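Long-range contacts in histidine--tRNA ligase (Staphylococcus aureus, PDB 1QE0), which catalyses the ATP-dependent attachment of L-histidine to tRNA(His), releasing AMP and diphosphate, and works as a homodimer: residues K173-A178 and P221-F226; I334-D339 and K369-Q374; A380-V385 and I396-M401. One frame throughout, in Å; residues are numbered along the deposited sequence.

Interaction 1 comes first along the chain, joining the helix 169-183 to the segment that precedes the helix 231-245 and so closing a loop of 42 residues within the synthetase part. Its centre lies about 75 Å from that of interaction 2, on the opposite side of the chain's centre. Interactions 2 and 3 follow in series, both inside the anticodon-binding part, and none of the three nests in or crosses another. Interaction 2 ties the strand 332-336 to the helix 368-377, and interaction 3 pairs the strand that follows that helix, 382-386, with 396-400. These two contacts touch: Val335 N lies 2.7 Å from Ile384 O, a probable hydrogen bond between neighbouring strands of one sheet.

Interaction 1. Residues K173-A178 and P221-F226; sequences KEYNEA and PRITDF
Tyr175 and Phe226 lie nearest along the backbones, 5.6 Å between their CA atoms, where a helical turn of 173-178 meets a short 3-10 turn at 223-225. The position in the chain is consistent with the insertion domain that histidyl-tRNA synthetases carry within their class II catalytic core. Tyr175 carries the contact. Its CG stands anti to the backbone N (chi1 160°), which sends the ring in between Ile223 and Phe226. The backbone of Ile223 covers one face, its CA 3.5 Å from the Tyr175 ring centroid in a CH-pi contact, and Ile223 CG1 lies over it too. Against Phe226 the tyrosine turns its edge: the pair is an offset edge-to-face (T-shaped) stack with planes at 64°, though modelled too tightly for its spacing to be taken literally. Tyr175 CA also sits over the phenylalanine face, 3.8 Å from the Phe226 centroid. One turn further on, Ala178 CB approaches Phe226 CZ at 3.6 Å. Pro221 CB lies 3.9 Å from Tyr175 CE2, and the same proline packs on Leu179 and His182. The phenol end is held by one hydrogen bond, from Tyr175 OH to Pro221 O at 3.0 Å, with the donor 50° above the carbonyl plane.

Interaction 2. Residues I334-D339 and K369-Q374; sequences IVTMGD and KGQMKQ
Gln371 reaches from the helix 368-377 to the strand 332-336 and supplies the polar link between them. Its OE1 accepts a hydrogen bond from Thr336 N at 3.1 Å; the N-H...O angle of 138° shows a bent bond, but the donor lies in the carbonyl plane and on a lone pair of the amide oxygen. The other end of the amide is committed as well, since Gln371 NE2 donates to Arg366 O in the approach to the helix. Bonds at both ends fix the rotation of the amide, and they satisfy polar atoms of a buried side chain. An extended chain beyond CG (chi2 180°) gives Gln371 the reach to do this.

Apolar packing flanks that bond. Val335 turns CG1 to the glutamine, 3.8 Å from Gln371 CD, and CG2 to the thioether, 4.0 Å from Met372 SD. A bend at chi2 puts the Met372 sulfur there, and the two side chains cross at about a right angle.

The backbones run almost antiparallel: the axes of strand 334-336 and helix 369-374 make 173°, with a closest approach of 8.6 Å. Ile334, whose CB points away from this helix, packs instead on Ala345 and Leu348 of the helix 338-353. One further turn along the helix 368-377, Gln374 NE2 bonds Asn99 OD1 of the second subunit. Helix 368-377 joins parallel strands 359-361 and 382-386 across the intervening strand 332-336, a beta-alpha-beta crossover of the alpha/beta fold of class II anticodon-binding domains.

Interaction 3. Residues A380-V385 and I396-M401; sequences AKFTIV and IDVKNM
Met401, with CG anti to its carbonyl carbon (chi1 -65°) and a bend at chi2 (-74°), brings its sulfur back over Thr383, while Phe382, its CG likewise placed (chi1 -58°), lays its ring beside Asn400. Phe382, Thr383 and Asn400 lie on the adjacent antiparallel strands 382-386 and 396-400 of the mixed five-stranded sheet in the anticodon-binding domain, and Met401 directly follows the second strand. The register is clear from the bridges: Phe382 faces Asn400 in a non-hydrogen-bonded pair, and Thr383 faces Lys399 in a hydrogen-bonded pair. In the latter, Thr383 N to Lys399 O and Lys399 N to Thr383 O are each 3.2 Å. A third bond, Met401 N to Lys381 O at 2.9 Å, carries the ladder just past the end of the second strand.

The side chains divide between the two faces of the sheet. On the face of Phe382, ring atom CE1 comes 3.9 Å from Asn400 CB, and CD1 meets Val398 CG1 at 4.1 Å; the phenylalanine also makes an edge-to-face stack with Phe418. Asn400 turns its polar end to the following turn, where OD1 accepts hydrogen bonds from Thr402 N and Thr403 N. Further along, Ile384 CG2 and Val398 CG2 pack at 4.1 Å, and Ile384 continues onto Leu332 and Ile334 of the next strand.

Thr383 and Met401 belong to the other face, which the helix 368-377 covers with Met372 touching both. There the two side chains cross obliquely, Met401 SD lying 3.6 Å from Thr383 OG1 and 3.7 Å from Thr383 CB.

Interaction 1. Residues K173-A178 and P221-F226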
ATOM      1  N   LYS A 173      -0.585  35.718  17.074  1.00 32.43           N
ATOM      2  CA  LYS A 173       0.271  36.890  17.133  1.00 33.36           C
ATOM      3  C   LYS A 173       0.064  37.599  18.463  1.00 33.77           C
ATOM      4  O   LYS A 173       1.027  37.873  19.168  1.00 33.91           O
ATOM      5  CB  LYS A 173      -0.012  37.812  15.952  1.00 40.11           C
ATOM      6  CG  LYS A 173       0.428  39.269  16.123  1.00 52.72           C
ATOM      7  CD  LYS A 173      -0.769  40.160  16.516  1.00 59.51           C
ATOM      8  CE  LYS A 173      -0.473  41.636  16.298  1.00 62.52           C
ATOM      9  NZ  LYS A 173       0.747  42.074  17.020  1.00 62.36           N
ATOM     10  N   GLU A 174      -1.193  37.851  18.823  1.00 34.87           N
ATOM     11  CA  GLU A 174      -1.500  38.512  20.087  1.00 36.77           C
ATOM     12  C   GLU A 174      -1.228  37.639  21.310  1.00 35.56           C
ATOM     13  O   GLU A 174      -1.153  38.160  22.414  1.00 38.23           O
ATOM     14  CB  GLU A 174      -2.948  39.036  20.129  1.00 39.87           C
ATOM     15  CG  GLU A 174      -4.024  37.954  20.054  1.00 50.54           C
ATOM     16  CD  GLU A 174      -5.394  38.404  20.571  1.00 55.32           C
ATOM     17  OE1 GLU A 174      -6.425  38.097  19.916  1.00 55.06           O
ATOM     18  OE2 GLU A 174      -5.437  39.035  21.655  1.00 56.42           O
ATOM     19  N   TYR A 175      -1.173  36.317  21.140  1.00 33.27           N
ATOM     20  CA  TYR A 175      -0.884  35.421  22.261  1.00 29.75           C
ATOM     21  C   TYR A 175       0.605  35.342  22.454  1.00 27.06           C
ATOM     22  O   TYR A 175       1.076  35.064  23.545  1.00 24.07           O
ATOM     23  CB  TYR A 175      -1.401  34.004  22.029  1.00 30.66           C
ATOM     24  CG  TYR A 175      -0.709  32.966  22.906  1.00 28.38           C
ATOM     25  CD1 TYR A 175       0.276  32.131  22.391  1.00 26.96           C
ATOM     26  CD2 TYR A 175      -1.026  32.841  24.252  1.00 30.24           C
ATOM     27  CE1 TYR A 175       0.923  31.198  23.193  1.00 27.80           C
ATOM     28  CE2 TYR A 175      -0.385  31.920  25.062  1.00 29.55           C
ATOM     29  CZ  TYR A 175       0.586  31.097  24.533  1.00 30.00           C
ATOM     30  OH  TYR A 175       1.215  30.178  25.350  1.00 28.59           O
ATOM     31  N   ASN A 176       1.343  35.474  21.362  1.00 29.31           N
ATOM     32  CA  ASN A 176       2.798  35.441  21.441  1.00 31.56           C
ATOM     33  C   ASN A 176       3.296  36.667  22.201  1.00 30.61           C
ATOM     34  O   ASN A 176       4.174  36.566  23.058  1.00 32.50           O
ATOM     35  CB  ASN A 176       3.425  35.383  20.054  1.00 34.42           C
ATOM     36  CG  ASN A 176       3.509  33.962  19.506  1.00 36.83           C
ATOM     37  OD1 ASN A 176       3.628  32.994  20.255  1.00 34.29           O
ATOM     38  ND2 ASN A 176       3.495  33.839  18.185  1.00 44.08           N
ATOM     39  N   GLU A 177       2.702  37.821  21.915  1.00 30.88           N
ATOM     40  CA  GLU A 177       3.066  39.063  22.593  1.00 28.88           C
ATOM     41  C   GLU A 177       2.875  38.916  24.102  1.00 28.90           C
ATOM     42  O   GLU A 177       3.717  39.346  24.877  1.00 30.64           O
ATOM     43  CB  GLU A 177       2.253  40.234  22.045  1.00 25.94           C
ATOM     44  CG  GLU A 177       2.304  40.270  20.527  1.00 37.34           C
ATOM     45  CD  GLU A 177       1.824  41.561  19.913  1.00 39.17           C
ATOM     46  OE1 GLU A 177       2.593  42.124  19.096  1.00 39.05           O
ATOM     47  OE2 GLU A 177       0.684  41.990  20.213  1.00 37.95           O
ATOM     48  N   ALA A 178       1.803  38.256  24.516  1.00 27.61           N
ATOM     49  CA  ALA A 178       1.545  38.043  25.929  1.00 27.89           C
ATOM     50  C   ALA A 178       2.677  37.214  26.568  1.00 31.53           C
ATOM     51  O   ALA A 178       3.105  37.509  27.682  1.00 35.31           O
ATOM     52  CB  ALA A 178       0.211  37.374  26.111  1.00 26.92           C
ATOM     53  N   PRO A 221       0.771  32.447  30.237  1.00 33.07           N
ATOM     54  CA  PRO A 221      -0.456  32.393  29.431  1.00 33.59           C
ATOM     55  C   PRO A 221      -0.662  31.133  28.599  1.00 31.70           C
ATOM     56  O   PRO A 221       0.291  30.460  28.237  1.00 32.43           O
ATOM     57  CB  PRO A 221      -0.366  33.658  28.556  1.00 32.21           C
ATOM     58  CG  PRO A 221       1.087  33.880  28.423  1.00 35.62           C
ATOM     59  CD  PRO A 221       1.566  33.624  29.849  1.00 36.64           C
ATOM     60  N   ARG A 222      -1.925  30.808  28.352  1.00 32.82           N
ATOM     61  CA  ARG A 222      -2.295  29.643  27.568  1.00 36.95           C
ATOM     62  C   ARG A 222      -2.824  30.150  26.226  1.00 37.66           C
ATOM     63  O   ARG A 222      -3.567  31.142  26.166  1.00 37.16           O
ATOM     64  CB  ARG A 222      -3.359  28.819  28.307  1.00 44.10           C
ATOM     65  CG  ARG A 222      -2.881  28.225  29.635  1.00 48.28           C
ATOM     66  CD  ARG A 222      -3.925  27.320  30.294  1.00 52.94           C
ATOM     67  NE  ARG A 222      -3.267  26.148  30.865  1.00 60.77           N
ATOM     68  CZ  ARG A 222      -2.530  26.156  31.976  1.00 63.71           C
ATOM     69  NH1 ARG A 222      -1.951  25.030  32.390  1.00 60.28           N
ATOM     70  NH2 ARG A 222      -2.421  27.268  32.703  1.00 66.48           N
ATOM     71  N   ILE A 223      -2.456  29.450  25.155  1.00 36.94           N
ATOM     72  CA  ILE A 223      -2.832  29.834  23.792  1.00 33.35           C
ATOM     73  C   ILE A 223      -4.333  29.912  23.613  1.00 30.63           C
ATOM     74  O   ILE A 223      -4.858  30.881  23.066  1.00 30.33           O
ATOM     75  CB  ILE A 223      -2.198  28.856  22.736  1.00 33.38           C
ATOM     76  CG1 ILE A 223      -1.622  29.617  21.541  1.00 30.86           C
ATOM     77  CG2 ILE A 223      -3.203  27.832  22.258  1.00 36.96           C
ATOM     78  CD1 ILE A 223      -2.540  30.643  20.966  1.00 34.44           C
ATOM     79  N   THR A 224      -5.023  28.921  24.154  1.00 27.82           N
ATOM     80  CA  THR A 224      -6.466  28.834  24.023  1.00 25.89           C
ATOM     81  C   THR A 224      -7.260  29.935  24.688  1.00 20.62           C
ATOM     82  O   THR A 224      -8.470  29.919  24.675  1.00 22.51           O
ATOM     83  CB  THR A 224      -6.955  27.490  24.505  1.00 26.28           C
ATOM     84  OG1 THR A 224      -6.824  27.437  25.929  1.00 34.62           O
ATOM     85  CG2 THR A 224      -6.105  26.381  23.868  1.00 25.65           C
ATOM     86  N   ASP A 225      -6.582  30.889  25.289  1.00 21.30           N
ATOM     87  CA  ASP A 225      -7.280  31.991  25.923  1.00 23.05           C
ATOM     88  C   ASP A 225      -7.127  33.208  25.023  1.00 24.44           C
ATOM     89  O   ASP A 225      -7.463  34.329  25.401  1.00 21.13           O
ATOM     90  CB  ASP A 225      -6.684  32.259  27.305  1.00 31.30           C
ATOM     91  CG  ASP A 225      -7.219  31.304  28.374  1.00 41.75           C
ATOM     92  OD1 ASP A 225      -7.195  30.070  28.157  1.00 50.38           O
ATOM     93  OD2 ASP A 225      -7.671  31.786  29.440  1.00 46.35           O
ATOM     94  N   PHE A 226      -6.562  32.973  23.838  1.00 25.93           N
ATOM     95  CA  PHE A 226      -6.321  34.019  22.864  1.00 24.06           C
ATOM     96  C   PHE A 226      -7.040  33.819  21.543  1.00 23.72           C
ATOM     97  O   PHE A 226      -6.740  34.485  20.554  1.00 27.38           O
ATOM     98  CB  PHE A 226      -4.820  34.162  22.636  1.00 28.75           C
ATOM     99  CG  PHE A 226      -4.114  34.751  23.794  1.00 28.72           C
ATOM    100  CD1 PHE A 226      -3.818  36.097  23.814  1.00 29.27           C
ATOM    101  CD2 PHE A 226      -3.851  33.986  24.920  1.00 30.90           C
ATOM    102  CE1 PHE A 226      -3.282  36.683  24.943  1.00 31.71           C
ATOM    103  CE2 PHE A 226      -3.314  34.561  26.053  1.00 33.59           C
ATOM    104  CZ  PHE A 226      -3.032  35.922  26.063  1.00 31.60           C
TER

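Interaction 2. Residues I334-D339 and K369-Q374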
ATOM      1  N   ILE A 334      -3.487 -31.062  -4.296  1.00 10.05           N
ATOM      2  CA  ILE A 334      -3.453 -32.257  -5.136  1.00  9.15           C
ATOM      3  C   ILE A 334      -2.368 -33.252  -4.724  1.00  9.15           C
ATOM      4  O   ILE A 334      -1.171 -32.921  -4.737  1.00  5.94           O
ATOM      5  CB  ILE A 334      -3.278 -31.851  -6.607  1.00  8.94           C
ATOM      6  CG1 ILE A 334      -4.473 -30.997  -7.041  1.00 12.02           C
ATOM      7  CG2 ILE A 334      -3.178 -33.053  -7.491  1.00  6.76           C
ATOM      8  CD1 ILE A 334      -4.277 -30.332  -8.366  1.00  3.78           C
ATOM      9  N   VAL A 335      -2.831 -34.437  -4.299  1.00  9.45           N
ATOM     10  CA  VAL A 335      -2.007 -35.562  -3.867  1.00  9.63           C
ATOM     11  C   VAL A 335      -1.988 -36.507  -5.045  1.00 13.27           C
ATOM     12  O   VAL A 335      -3.054 -36.935  -5.490  1.00 12.87           O
ATOM     13  CB  VAL A 335      -2.676 -36.300  -2.727  1.00 12.65           C
ATOM     14  CG1 VAL A 335      -1.875 -37.556  -2.371  1.00 13.02           C
ATOM     15  CG2 VAL A 335      -2.851 -35.370  -1.540  1.00  7.57           C
ATOM     16  N   THR A 336      -0.798 -36.821  -5.563  1.00 17.31           N
ATOM     17  CA  THR A 336      -0.650 -37.707  -6.739  1.00 18.39           C
ATOM     18  C   THR A 336       0.151 -38.985  -6.495  1.00 20.20           C
ATOM     19  O   THR A 336       1.082 -39.007  -5.676  1.00 19.45           O
ATOM     20  CB  THR A 336       0.006 -36.967  -7.884  1.00 14.93           C
ATOM     21  OG1 THR A 336       1.178 -36.298  -7.397  1.00 17.16           O
ATOM     22  CG2 THR A 336      -0.945 -35.941  -8.459  1.00 17.63           C
ATOM     23  N   MET A 337      -0.202 -40.042  -7.223  1.00 22.91           N
ATOM     24  CA  MET A 337       0.470 -41.333  -7.087  1.00 23.80           C
ATOM     25  C   MET A 337       1.177 -41.696  -8.366  1.00 23.18           C
ATOM     26  O   MET A 337       0.543 -41.992  -9.372  1.00 22.53           O
ATOM     27  CB  MET A 337      -0.538 -42.428  -6.751  1.00 27.48           C
ATOM     28  CG  MET A 337      -1.428 -42.100  -5.574  1.00 30.28           C
ATOM     29  SD  MET A 337      -0.448 -41.457  -4.244  1.00 37.02           S
ATOM     30  CE  MET A 337      -0.056 -42.958  -3.423  1.00 37.82           C
ATOM     31  N   GLY A 338       2.496 -41.660  -8.343  1.00 25.80           N
ATOM     32  CA  GLY A 338       3.229 -42.006  -9.550  1.00 34.70           C
ATOM     33  C   GLY A 338       3.233 -40.957 -10.663  1.00 38.66           C
ATOM     34  O   GLY A 338       2.333 -40.117 -10.720  1.00 42.61           O
ATOM     35  N   ASP A 339       4.204 -41.070 -11.579  1.00 40.11           N
ATOM     36  CA  ASP A 339       4.418 -40.135 -12.693  1.00 36.90           C
ATOM     37  C   ASP A 339       3.259 -39.727 -13.545  1.00 36.46           C
ATOM     38  O   ASP A 339       3.082 -38.538 -13.777  1.00 38.32           O
ATOM     39  CB  ASP A 339       5.524 -40.630 -13.605  1.00 39.10           C
ATOM     40  CG  ASP A 339       6.848 -40.732 -12.895  1.00 48.14           C
ATOM     41  OD1 ASP A 339       7.234 -39.752 -12.203  1.00 52.66           O
ATOM     42  OD2 ASP A 339       7.488 -41.803 -13.016  1.00 49.56           O
ATOM     43  N   LYS A 369       1.046 -39.810   3.476  1.00 20.34           N
ATOM     44  CA  LYS A 369       0.955 -39.178   4.785  1.00 20.49           C
ATOM     45  C   LYS A 369       1.571 -37.795   4.719  1.00 17.92           C
ATOM     46  O   LYS A 369       0.975 -36.828   5.174  1.00 19.53           O
ATOM     47  CB  LYS A 369       1.649 -40.022   5.866  1.00 26.12           C
ATOM     48  CG  LYS A 369       1.502 -39.469   7.289  1.00 30.15           C
ATOM     49  CD  LYS A 369       2.087 -40.415   8.364  1.00 35.49           C
ATOM     50  CE  LYS A 369       1.737 -39.940   9.805  1.00 41.08           C
ATOM     51  NZ  LYS A 369       2.197 -40.831  10.953  1.00 40.43           N
ATOM     52  N   GLY A 370       2.697 -37.705   4.013  1.00 16.64           N
ATOM     53  CA  GLY A 370       3.454 -36.466   3.866  1.00 13.93           C
ATOM     54  C   GLY A 370       2.795 -35.440   2.979  1.00 17.11           C
ATOM     55  O   GLY A 370       2.947 -34.222   3.166  1.00 17.43           O
ATOM     56  N   GLN A 371       2.114 -35.924   1.953  1.00 11.83           N
ATOM     57  CA  GLN A 371       1.400 -35.021   1.089  1.00  8.73           C
ATOM     58  C   GLN A 371       0.182 -34.518   1.856  1.00 12.10           C
ATOM     59  O   GLN A 371      -0.043 -33.309   1.923  1.00 17.68           O
ATOM     60  CB  GLN A 371       1.016 -35.716  -0.202  1.00  4.23           C
ATOM     61  CG  GLN A 371       2.175 -35.757  -1.192  1.00  2.72           C
ATOM     62  CD  GLN A 371       1.795 -36.436  -2.445  1.00  2.00           C
ATOM     63  OE1 GLN A 371       0.826 -36.053  -3.072  1.00  7.93           O
ATOM     64  NE2 GLN A 371       2.480 -37.509  -2.778  1.00  2.00           N
ATOM     65  N   MET A 372      -0.548 -35.435   2.495  1.00 11.56           N
ATOM     66  CA  MET A 372      -1.722 -35.098   3.291  1.00 11.45           C
ATOM     67  C   MET A 372      -1.369 -34.121   4.412  1.00 14.80           C
ATOM     68  O   MET A 372      -2.150 -33.223   4.730  1.00 17.19           O
ATOM     69  CB  MET A 372      -2.334 -36.340   3.887  1.00 10.20           C
ATOM     70  CG  MET A 372      -2.864 -37.306   2.874  1.00 12.50           C
ATOM     71  SD  MET A 372      -4.304 -36.740   1.968  1.00 22.82           S
ATOM     72  CE  MET A 372      -5.060 -35.586   3.074  1.00 20.20           C
ATOM     73  N   LYS A 373      -0.204 -34.289   5.019  1.00 13.65           N
ATOM     74  CA  LYS A 373       0.209 -33.355   6.055  1.00 19.78           C
ATOM     75  C   LYS A 373       0.426 -31.958   5.436  1.00 19.69           C
ATOM     76  O   LYS A 373       0.005 -30.956   5.994  1.00 21.97           O
ATOM     77  CB  LYS A 373       1.497 -33.842   6.741  1.00 23.24           C
ATOM     78  CG  LYS A 373       1.302 -35.080   7.572  1.00 28.73           C
ATOM     79  CD  LYS A 373       2.550 -35.443   8.344  1.00 38.71           C
ATOM     80  CE  LYS A 373       2.266 -36.634   9.283  1.00 44.69           C
ATOM     81  NZ  LYS A 373       3.397 -36.962  10.211  1.00 46.79           N
ATOM     82  N   GLN A 374       1.064 -31.907   4.266  1.00 20.41           N
ATOM     83  CA  GLN A 374       1.350 -30.652   3.592  1.00 14.03           C
ATOM     84  C   GLN A 374       0.037 -29.977   3.282  1.00 16.22           C
ATOM     85  O   GLN A 374      -0.140 -28.771   3.547  1.00 19.00           O
ATOM     86  CB  GLN A 374       2.177 -30.911   2.337  1.00  8.76           C
ATOM     87  CG  GLN A 374       2.529 -29.679   1.488  1.00  8.89           C
ATOM     88  CD  GLN A 374       3.424 -28.626   2.151  1.00  9.34           C
ATOM     89  OE1 GLN A 374       3.984 -28.813   3.232  1.00 12.37           O
ATOM     90  NE2 GLN A 374       3.542 -27.495   1.484  1.00  7.15           N
TER

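Interaction 3. Residues A380-V385 and I396-M401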
ATOM      1  N   ALA A 380      -5.254 -26.422   3.096  1.00 11.72           N
ATOM      2  CA  ALA A 380      -6.092 -26.928   2.010  1.00  9.48           C
ATOM      3  C   ALA A 380      -7.487 -27.277   2.493  1.00 13.37           C
ATOM      4  O   ALA A 380      -7.660 -28.239   3.236  1.00 14.16           O
ATOM      5  CB  ALA A 380      -5.474 -28.146   1.429  1.00  6.36           C
ATOM      6  N   LYS A 381      -8.482 -26.491   2.096  1.00 15.80           N
ATOM      7  CA  LYS A 381      -9.848 -26.769   2.512  1.00 15.11           C
ATOM      8  C   LYS A 381     -10.232 -28.141   2.038  1.00 14.13           C
ATOM      9  O   LYS A 381     -10.926 -28.850   2.738  1.00 19.99           O
ATOM     10  CB  LYS A 381     -10.836 -25.781   1.918  1.00 18.10           C
ATOM     11  CG  LYS A 381     -10.811 -24.400   2.483  1.00 19.20           C
ATOM     12  CD  LYS A 381     -11.725 -23.574   1.634  1.00 33.72           C
ATOM     13  CE  LYS A 381     -11.788 -22.136   2.092  1.00 44.95           C
ATOM     14  NZ  LYS A 381     -12.935 -21.446   1.390  1.00 53.11           N
ATOM     15  N   PHE A 382      -9.815 -28.492   0.829  1.00 14.38           N
ATOM     16  CA  PHE A 382     -10.116 -29.799   0.253  1.00 13.39           C
ATOM     17  C   PHE A 382      -8.869 -30.467  -0.218  1.00 14.23           C
ATOM     18  O   PHE A 382      -7.831 -29.824  -0.331  1.00 16.67           O
ATOM     19  CB  PHE A 382     -11.061 -29.668  -0.918  1.00 12.52           C
ATOM     20  CG  PHE A 382     -12.324 -29.015  -0.559  1.00  8.05           C
ATOM     21  CD1 PHE A 382     -13.439 -29.768  -0.280  1.00 11.11           C
ATOM     22  CD2 PHE A 382     -12.374 -27.649  -0.404  1.00  7.20           C
ATOM     23  CE1 PHE A 382     -14.601 -29.157   0.163  1.00 12.59           C
ATOM     24  CE2 PHE A 382     -13.515 -27.033   0.035  1.00 12.23           C
ATOM     25  CZ  PHE A 382     -14.637 -27.790   0.322  1.00 12.11           C
ATOM     26  N   THR A 383      -8.995 -31.745  -0.556  1.00 13.62           N
ATOM     27  CA  THR A 383      -7.882 -32.545  -1.017  1.00  9.36           C
ATOM     28  C   THR A 383      -8.376 -33.548  -2.045  1.00 12.05           C
ATOM     29  O   THR A 383      -9.576 -33.784  -2.177  1.00  8.97           O
ATOM     30  CB  THR A 383      -7.248 -33.263   0.181  1.00  3.77           C
ATOM     31  OG1 THR A 383      -6.175 -32.476   0.699  1.00  6.70           O
ATOM     32  CG2 THR A 383      -6.737 -34.618  -0.164  1.00  9.74           C
ATOM     33  N   ILE A 384      -7.452 -34.009  -2.883  1.00 17.56           N
ATOM     34  CA  ILE A 384      -7.737 -35.049  -3.870  1.00 15.40           C
ATOM     35  C   ILE A 384      -6.446 -35.860  -4.056  1.00 18.57           C
ATOM     36  O   ILE A 384      -5.335 -35.310  -3.906  1.00 16.06           O
ATOM     37  CB  ILE A 384      -8.227 -34.524  -5.238  1.00  9.03           C
ATOM     38  CG1 ILE A 384      -7.181 -33.666  -5.888  1.00 10.42           C
ATOM     39  CG2 ILE A 384      -9.529 -33.809  -5.124  1.00  2.39           C
ATOM     40  CD1 ILE A 384      -7.560 -33.343  -7.289  1.00 17.30           C
ATOM     41  N   VAL A 385      -6.598 -37.176  -4.265  1.00 21.78           N
ATOM     42  CA  VAL A 385      -5.465 -38.089  -4.474  1.00 20.76           C
ATOM     43  C   VAL A 385      -5.652 -38.664  -5.855  1.00 22.59           C
ATOM     44  O   VAL A 385      -6.578 -39.447  -6.054  1.00 25.55           O
ATOM     45  CB  VAL A 385      -5.478 -39.261  -3.482  1.00 22.64           C
ATOM     46  CG1 VAL A 385      -4.272 -40.188  -3.744  1.00 22.40           C
ATOM     47  CG2 VAL A 385      -5.471 -38.753  -2.023  1.00 17.71           C
ATOM     48  N   ILE A 396     -12.892 -38.811  -9.132  1.00 33.41           N
ATOM     49  CA  ILE A 396     -12.139 -38.737  -7.876  1.00 32.91           C
ATOM     50  C   ILE A 396     -13.067 -38.366  -6.735  1.00 30.89           C
ATOM     51  O   ILE A 396     -14.190 -37.901  -6.939  1.00 27.33           O
ATOM     52  CB  ILE A 396     -10.961 -37.693  -7.878  1.00 30.65           C
ATOM     53  CG1 ILE A 396     -11.271 -36.483  -8.751  1.00 32.54           C
ATOM     54  CG2 ILE A 396      -9.666 -38.334  -8.239  1.00 34.68           C
ATOM     55  CD1 ILE A 396     -12.318 -35.566  -8.153  1.00 33.04           C
ATOM     56  N   ASP A 397     -12.597 -38.642  -5.532  1.00 32.59           N
ATOM     57  CA  ASP A 397     -13.328 -38.315  -4.339  1.00 32.93           C
ATOM     58  C   ASP A 397     -12.666 -37.056  -3.819  1.00 30.01           C
ATOM     59  O   ASP A 397     -11.454 -37.018  -3.614  1.00 30.88           O
ATOM     60  CB  ASP A 397     -13.211 -39.450  -3.306  1.00 38.25           C
ATOM     61  CG  ASP A 397     -14.171 -40.603  -3.581  1.00 40.57           C
ATOM     62  OD1 ASP A 397     -14.993 -40.951  -2.691  1.00 41.49           O
ATOM     63  OD2 ASP A 397     -14.116 -41.150  -4.700  1.00 46.02           O
ATOM     64  N   VAL A 398     -13.450 -36.001  -3.725  1.00 27.87           N
ATOM     65  CA  VAL A 398     -12.992 -34.724  -3.212  1.00 31.39           C
ATOM     66  C   VAL A 398     -13.321 -34.671  -1.709  1.00 32.21           C
ATOM     67  O   VAL A 398     -14.477 -34.462  -1.322  1.00 35.09           O
ATOM     68  CB  VAL A 398     -13.699 -33.592  -3.943  1.00 30.89           C
ATOM     69  CG1 VAL A 398     -13.114 -32.251  -3.523  1.00 33.70           C
ATOM     70  CG2 VAL A 398     -13.587 -33.800  -5.444  1.00 29.46           C
ATOM     71  N   LYS A 399     -12.317 -34.901  -0.867  1.00 30.43           N
ATOM     72  CA  LYS A 399     -12.522 -34.918   0.573  1.00 30.50           C
ATOM     73  C   LYS A 399     -12.438 -33.554   1.224  1.00 30.02           C
ATOM     74  O   LYS A 399     -11.403 -32.890   1.123  1.00 30.59           O
ATOM     75  CB  LYS A 399     -11.499 -35.839   1.250  1.00 34.38           C
ATOM     76  CG  LYS A 399     -11.583 -35.844   2.784  1.00 42.51           C
ATOM     77  CD  LYS A 399     -10.371 -36.519   3.444  1.00 48.23           C
ATOM     78  CE  LYS A 399     -10.370 -36.427   4.999  1.00 54.56           C
ATOM     79  NZ  LYS A 399     -11.419 -37.262   5.712  1.00 58.28           N
ATOM     80  N   ASN A 400     -13.523 -33.153   1.894  1.00 27.44           N
ATOM     81  CA  ASN A 400     -13.590 -31.896   2.637  1.00 22.51           C
ATOM     82  C   ASN A 400     -12.677 -32.157   3.814  1.00 22.69           C
ATOM     83  O   ASN A 400     -12.969 -33.023   4.624  1.00 25.78           O
ATOM     84  CB  ASN A 400     -15.002 -31.673   3.155  1.00 19.90           C
ATOM     85  CG  ASN A 400     -15.102 -30.498   4.093  1.00 23.37           C
ATOM     86  OD1 ASN A 400     -14.342 -30.365   5.047  1.00 23.66           O
ATOM     87  ND2 ASN A 400     -16.064 -29.639   3.837  1.00 29.54           N
ATOM     88  N   MET A 401     -11.596 -31.412   3.938  1.00 21.03           N
ATOM     89  CA  MET A 401     -10.654 -31.654   5.015  1.00 23.57           C
ATOM     90  C   MET A 401     -11.114 -31.362   6.428  1.00 27.58           C
ATOM     91  O   MET A 401     -10.427 -31.738   7.379  1.00 31.07           O
ATOM     92  CB  MET A 401      -9.350 -30.922   4.756  1.00 24.33           C
ATOM     93  CG  MET A 401      -8.636 -31.438   3.532  1.00 35.01           C
ATOM     94  SD  MET A 401      -7.875 -33.040   3.799  1.00 37.07           S
ATOM     95  CE  MET A 401      -6.361 -32.489   4.644  1.00 23.11           C
TER